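Kelch domain-containing protein (Colletotrichum graminicola M1.001, PDB 5C86) is a fungal alcohol oxidase of the copper-dependent galactose oxidase and glyoxal oxidase (AA5) family, probably converting alcohols to aldehydes with oxygen. Local coordinates at residues 161-164 against 165-168; 366-369 against 370-373; 448-452 against 453-457. All blocks are in the same frame, centred on the assembly; numbering follows the deposited sequence.

In the fold
From the N terminus, strand 5-11 joins a sheet that the chain completes only hundreds of residues later, an arrangement that fits closure of a seven-bladed propeller. Contact 1 turns the chain after strand 155-158, on the way to the next blade. Contact 2 follows strand 364-369, the partner of strand 5-11, where the chain leaves for the C-terminal early-set domain. Contact 3 lies within that domain, between strands 444-448 and 459-466, and faces propeller loops. The three are in series, none nested or crossed: contacts 1 and 2 lie on opposite sides of the chain's centre, their centres about 39 Å apart, and the centre of contact 3 lies about 27 and 28 Å from theirs.

Contact 1. Residues 161-164 against 165-168; sequences GCPV and KPLV
V164 and L167 face each other across a tight turn: L167 N donates to V164 O at 3.0 Å with an N-H...O angle of 145°, and the donor stands above the carbonyl plane, 38° out of it. K165 and P166 at the two corners both have helical backbone dihedrals, and V168 N repeats the pattern on K165 O, which defines a short 3-10 segment. P166, whose nitrogen has no hydrogen to donate, occupies the second corner, and its CD rests 3.3 Å from P163 O. The two proline rings cross at about a right angle, with CG of P163 3.9 Å from CD of P166.

On the apolar side the work falls to one branch of V164. With chi1 at 74° its CG1 sits between the backbone N and the carbonyl carbon, and CG2, opposite the N, is brought to L167 CD1 at 3.6 Å. CG2 of V168 comes close to the V164 carbonyl, 3.4 Å from its O. Outside the turn, N145 OD1 accepts from V164 N and Y201 OH bonds to P163 O. V164 and L167 also touch I134 of strand 131-134, whereas P163 and P166 meet N209 of strand 208-214. Such contacts with two successive four-stranded sheets are consistent with the turn being part of an inter-blade connection in a Kelch-type beta-propeller.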
# COMPACT_ATOMS: atom_id res chain seq x y z
N GLY A 161 18.93 3.22 -18.15
CA GLY A 161 18.44 4.56 -18.02
C GLY A 161 17.70 4.86 -16.73
O GLY A 161 17.20 5.99 -16.57
N CYS A 162 17.67 3.86 -15.84
CA CYS A 162 17.02 4.02 -14.48
C CYS A 162 17.97 3.75 -13.31
O CYS A 162 17.81 2.81 -12.57
CB CYS A 162 15.83 3.07 -14.36
SG CYS A 162 14.57 3.25 -15.63
N PRO A 163 19.00 4.62 -13.17
CA PRO A 163 19.91 4.57 -12.11
C PRO A 163 19.25 5.00 -10.82
O PRO A 163 18.35 5.86 -10.82
CB PRO A 163 20.94 5.67 -12.51
CG PRO A 163 20.18 6.65 -13.29
CD PRO A 163 19.28 5.73 -14.09
N VAL A 164 19.71 4.43 -9.72
CA VAL A 164 19.22 4.83 -8.43
C VAL A 164 19.75 6.18 -7.95
O VAL A 164 19.14 6.82 -7.09
CB VAL A 164 19.42 3.71 -7.38
CG1 VAL A 164 20.87 3.57 -6.97
CG2 VAL A 164 18.54 3.92 -6.17
N LYS A 165 20.95 6.61 -8.41
CA LYS A 165 21.54 7.82 -7.87
C LYS A 165 20.63 9.00 -7.68
O LYS A 165 20.65 9.60 -6.58
CB LYS A 165 22.79 8.25 -8.68
CG LYS A 165 23.61 9.37 -8.04
CD LYS A 165 24.85 9.64 -8.99
CE LYS A 165 25.63 10.86 -8.57
NZ LYS A 165 26.13 10.70 -7.18
N PRO A 166 19.77 9.37 -8.70
CA PRO A 166 18.95 10.58 -8.58
C PRO A 166 18.03 10.58 -7.32
O PRO A 166 17.69 11.63 -6.86
CB PRO A 166 18.10 10.62 -9.88
CG PRO A 166 18.86 9.79 -10.82
CD PRO A 166 19.64 8.78 -10.04
N LEU A 167 17.61 9.40 -6.88
CA LEU A 167 16.64 9.36 -5.70
C LEU A 167 17.33 9.18 -4.39
O LEU A 167 16.68 9.30 -3.35
CB LEU A 167 15.62 8.25 -5.92
CG LEU A 167 16.06 6.77 -5.89
CD1 LEU A 167 16.41 6.24 -4.52
CD2 LEU A 167 14.96 5.92 -6.51
N VAL A 168 18.66 9.02 -4.31
CA VAL A 168 19.26 8.69 -3.02
C VAL A 168 19.17 9.92 -2.10
O VAL A 168 19.45 11.07 -2.45
CB VAL A 168 20.71 8.23 -3.23
CG1 VAL A 168 21.46 7.99 -1.94
CG2 VAL A 168 20.78 7.03 -4.14

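Contact 2. Residues 366-369 against 370-373; sequences QFWS and PPYL
The indole of W368 carries P370 and P371 against it at the point where the chain leaves a propeller blade. Strand 364-369 pairs with the N-terminal strand 5-11 on one side and with 346-350 on the other, the pattern expected where a beta-propeller is closed by its first strand.

P370 comes first. Its CA lies over one face of the six-membered ring of W368, 3.8 Å from the centroid and 12° off the ring normal, a CH-pi contact. Its CG lies over the same side of the ring, 3.7 Å from CZ3. The indole reaches forward under the proline because CG of W368 stands opposite the backbone N (chi1 -179°), beside the carbonyl carbon that leads into the turn. This ring is held elsewhere too: W292 stacks with it, and NE1 donates to V3 O.

P371 follows, and its CD meets W368 CH2 at 3.7 Å, approaching obliquely. P371 and Y372 have the helical dihedrals of a turn that L373 N closes on P370 O at 3.0 Å. Y372 turns its ring so that CB of P370 lies over one face, 3.7 Å above the plane and offset toward the rim, while its hydroxyl is hydrogen-bonded to A344 O. P370 is thus packed between two aromatic side chains. L373 ends the turn by doubling back to the strand: its CD1 lies 3.9 Å from CB of S369 and equally far from that residue's OG.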
# COMPACT_ATOMS: atom_id res chain seq x y z
N GLN A 366 -5.76 -4.55 15.37
CA GLN A 366 -7.22 -4.39 15.47
C GLN A 366 -7.66 -3.78 14.13
O GLN A 366 -6.82 -3.14 13.44
CB GLN A 366 -7.64 -3.42 16.55
CG GLN A 366 -7.30 -3.80 17.98
CD GLN A 366 -7.46 -2.63 18.96
OE1 GLN A 366 -6.59 -1.75 19.11
NE2 GLN A 366 -8.59 -2.62 19.64
N PHE A 367 -8.96 -3.82 13.88
CA PHE A 367 -9.55 -3.18 12.73
C PHE A 367 -10.25 -1.97 13.18
O PHE A 367 -11.05 -1.97 14.14
CB PHE A 367 -10.49 -4.19 12.05
CG PHE A 367 -9.80 -5.34 11.45
CD1 PHE A 367 -9.21 -5.34 10.13
CD2 PHE A 367 -9.61 -6.52 12.19
CE1 PHE A 367 -8.59 -6.37 9.64
CE2 PHE A 367 -8.93 -7.61 11.63
CZ PHE A 367 -8.43 -7.57 10.35
N TRP A 368 -9.95 -0.85 12.55
CA TRP A 368 -10.59 0.40 12.86
C TRP A 368 -11.77 0.63 11.89
O TRP A 368 -11.60 0.52 10.68
CB TRP A 368 -9.66 1.60 12.75
CG TRP A 368 -10.24 2.90 13.07
CD1 TRP A 368 -10.72 3.36 14.30
CD2 TRP A 368 -10.38 4.02 12.18
NE1 TRP A 368 -11.19 4.59 14.19
CE2 TRP A 368 -10.99 5.06 12.89
CE3 TRP A 368 -10.11 4.21 10.79
CZ2 TRP A 368 -11.24 6.31 12.33
CZ3 TRP A 368 -10.35 5.42 10.27
CH2 TRP A 368 -10.98 6.46 10.97
N SER A 369 -12.92 0.90 12.44
CA SER A 369 -14.11 1.23 11.66
C SER A 369 -14.17 2.72 11.56
O SER A 369 -14.37 3.47 12.57
CB SER A 369 -15.41 0.71 12.32
OG SER A 369 -15.50 -0.66 12.28
N PRO A 370 -14.06 3.28 10.32
CA PRO A 370 -14.14 4.70 10.20
C PRO A 370 -15.53 5.34 10.46
O PRO A 370 -16.53 4.61 10.48
CB PRO A 370 -13.68 4.97 8.70
CG PRO A 370 -12.97 3.76 8.33
CD PRO A 370 -13.69 2.63 9.03
N PRO A 371 -15.62 6.67 10.58
CA PRO A 371 -16.93 7.36 10.80
C PRO A 371 -17.98 6.99 9.77
O PRO A 371 -19.17 6.98 10.11
CB PRO A 371 -16.59 8.82 10.72
CG PRO A 371 -15.16 8.86 11.14
CD PRO A 371 -14.51 7.63 10.61
N TYR A 372 -17.62 6.67 8.51
CA TYR A 372 -18.64 6.43 7.53
C TYR A 372 -19.38 5.12 7.80
O TYR A 372 -20.34 4.82 7.05
CB TYR A 372 -18.04 6.44 6.08
CG TYR A 372 -16.87 5.55 5.76
CD1 TYR A 372 -16.72 4.25 6.22
CD2 TYR A 372 -15.90 6.01 4.89
CE1 TYR A 372 -15.65 3.45 5.92
CE2 TYR A 372 -14.78 5.19 4.58
CZ TYR A 372 -14.66 3.93 5.10
OH TYR A 372 -13.56 3.15 4.78
N LEU A 373 -18.99 4.31 8.76
CA LEU A 373 -19.75 3.10 9.11
C LEU A 373 -20.72 3.37 10.24
O LEU A 373 -21.39 2.41 10.64
CB LEU A 373 -18.81 1.94 9.47
CG LEU A 373 -17.84 1.48 8.35
CD1 LEU A 373 -17.06 0.27 8.83
CD2 LEU A 373 -18.59 1.15 7.08

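Contact 3. Residues 448-452 against 453-457; sequences NVPND and YGVAI
An Asx turn at D452 opens a short run of helical backbone dihedrals, without regular helical bonding, in the link between strands 444-448 and 459-466 of the galactose oxidase-like early-set domain. The carboxylate forms it: OD1 accepts from G454 N at 2.9 Å, on its anti side and 20° out of the carboxylate plane. CG of D452 lies opposite the backbone N (chi1 -163°), beside the carbonyl carbon, which directs OD1 along the chain toward G454 N.

The carbonyl of the same residue is gripped twice. A456 N reaches D452 O at 2.9 Å in the carbonyl plane with an N-H...O angle of 163°, whereas V455 N, also 2.9 Å from D452 O, comes from well above that plane in a more bent bond. Three amides of the turn are therefore satisfied by one aspartate. The helical dihedrals stop at V455, since A456 is the centre of an inverse gamma turn, closed by a weak bond from I457 N to V455 O.

Folding the chain back brings apolar groups together. P450 and V455 cross at about a right angle, CB of the proline 3.8 Å from CG1 of the valine, and V449 CG1 touches A456 CB at 3.9 Å.

The turn packs against strand 431-438, where I432 meets P450, V455 and A456, and V449 contacts strands 394-396 and 400-405. Y453 OH bonds to T481 O and A397 N. D452, Y453 and V455 also touch K185, S127 and W184, respectively, in propeller loops, so the turn sits at the junction of the two domains.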
# COMPACT_ATOMS: atom_id res chain seq x y z
N ASN A 448 -17.61 3.49 -16.01
CA ASN A 448 -16.60 2.97 -16.90
C ASN A 448 -15.26 3.03 -16.18
O ASN A 448 -14.87 4.03 -15.57
CB ASN A 448 -16.44 3.83 -18.16
CG ASN A 448 -17.59 3.79 -19.12
OD1 ASN A 448 -18.55 2.99 -19.02
ND2 ASN A 448 -17.45 4.63 -20.13
N VAL A 449 -14.47 1.99 -16.40
CA VAL A 449 -13.08 1.99 -15.93
C VAL A 449 -12.29 3.05 -16.71
O VAL A 449 -12.52 3.12 -17.90
CB VAL A 449 -12.46 0.64 -16.12
CG1 VAL A 449 -10.99 0.66 -15.77
CG2 VAL A 449 -13.18 -0.37 -15.25
N PRO A 450 -11.39 3.82 -16.08
CA PRO A 450 -10.59 4.75 -16.81
C PRO A 450 -9.91 4.10 -18.05
O PRO A 450 -9.50 2.97 -18.04
CB PRO A 450 -9.53 5.16 -15.81
CG PRO A 450 -10.27 5.08 -14.48
CD PRO A 450 -11.15 3.92 -14.62
N ASN A 451 -9.82 4.91 -19.14
CA ASN A 451 -9.14 4.37 -20.29
C ASN A 451 -7.65 4.28 -20.24
O ASN A 451 -7.06 3.50 -21.00
CB ASN A 451 -9.53 5.25 -21.47
CG ASN A 451 -10.69 4.70 -22.20
OD1 ASN A 451 -10.65 3.59 -22.76
ND2 ASN A 451 -11.78 5.51 -22.23
N ASP A 452 -6.99 4.97 -19.34
CA ASP A 452 -5.55 5.02 -19.32
C ASP A 452 -5.06 4.01 -18.26
O ASP A 452 -5.40 4.13 -17.05
CB ASP A 452 -5.11 6.43 -18.92
CG ASP A 452 -3.67 6.71 -19.26
OD1 ASP A 452 -2.80 5.88 -19.00
OD2 ASP A 452 -3.43 7.81 -19.86
N TYR A 453 -4.24 3.07 -18.70
CA TYR A 453 -3.66 2.09 -17.80
C TYR A 453 -2.69 2.69 -16.81
O TYR A 453 -2.35 1.96 -15.86
CB TYR A 453 -3.00 0.92 -18.53
CG TYR A 453 -3.98 -0.06 -19.10
CD1 TYR A 453 -4.63 -1.00 -18.36
CD2 TYR A 453 -4.25 -0.07 -20.49
CE1 TYR A 453 -5.53 -1.88 -18.90
CE2 TYR A 453 -5.12 -0.98 -21.01
CZ TYR A 453 -5.75 -1.89 -20.27
OH TYR A 453 -6.70 -2.77 -20.76
N GLY A 454 -2.24 3.92 -17.00
CA GLY A 454 -1.44 4.61 -16.01
C GLY A 454 -2.21 5.08 -14.83
O GLY A 454 -1.65 5.32 -13.78
N VAL A 455 -3.54 5.18 -15.03
CA VAL A 455 -4.51 5.51 -14.02
C VAL A 455 -5.04 4.19 -13.41
O VAL A 455 -4.78 3.91 -12.23
CB VAL A 455 -5.65 6.36 -14.58
CG1 VAL A 455 -6.78 6.52 -13.54
CG2 VAL A 455 -5.10 7.72 -15.02
N ALA A 456 -5.65 3.34 -14.24
CA ALA A 456 -6.17 2.06 -13.83
C ALA A 456 -5.11 1.04 -14.09
O ALA A 456 -5.09 0.26 -15.07
CB ALA A 456 -7.41 1.76 -14.63
N ILE A 457 -4.12 1.03 -13.20
CA ILE A 457 -3.07 -0.00 -13.24
C ILE A 457 -3.75 -1.39 -13.23
O ILE A 457 -4.65 -1.63 -12.46
CB ILE A 457 -2.13 0.15 -12.03
CG1 ILE A 457 -1.38 1.50 -11.99
CG2 ILE A 457 -1.19 -1.04 -11.98
CD1 ILE A 457 -0.41 1.71 -13.15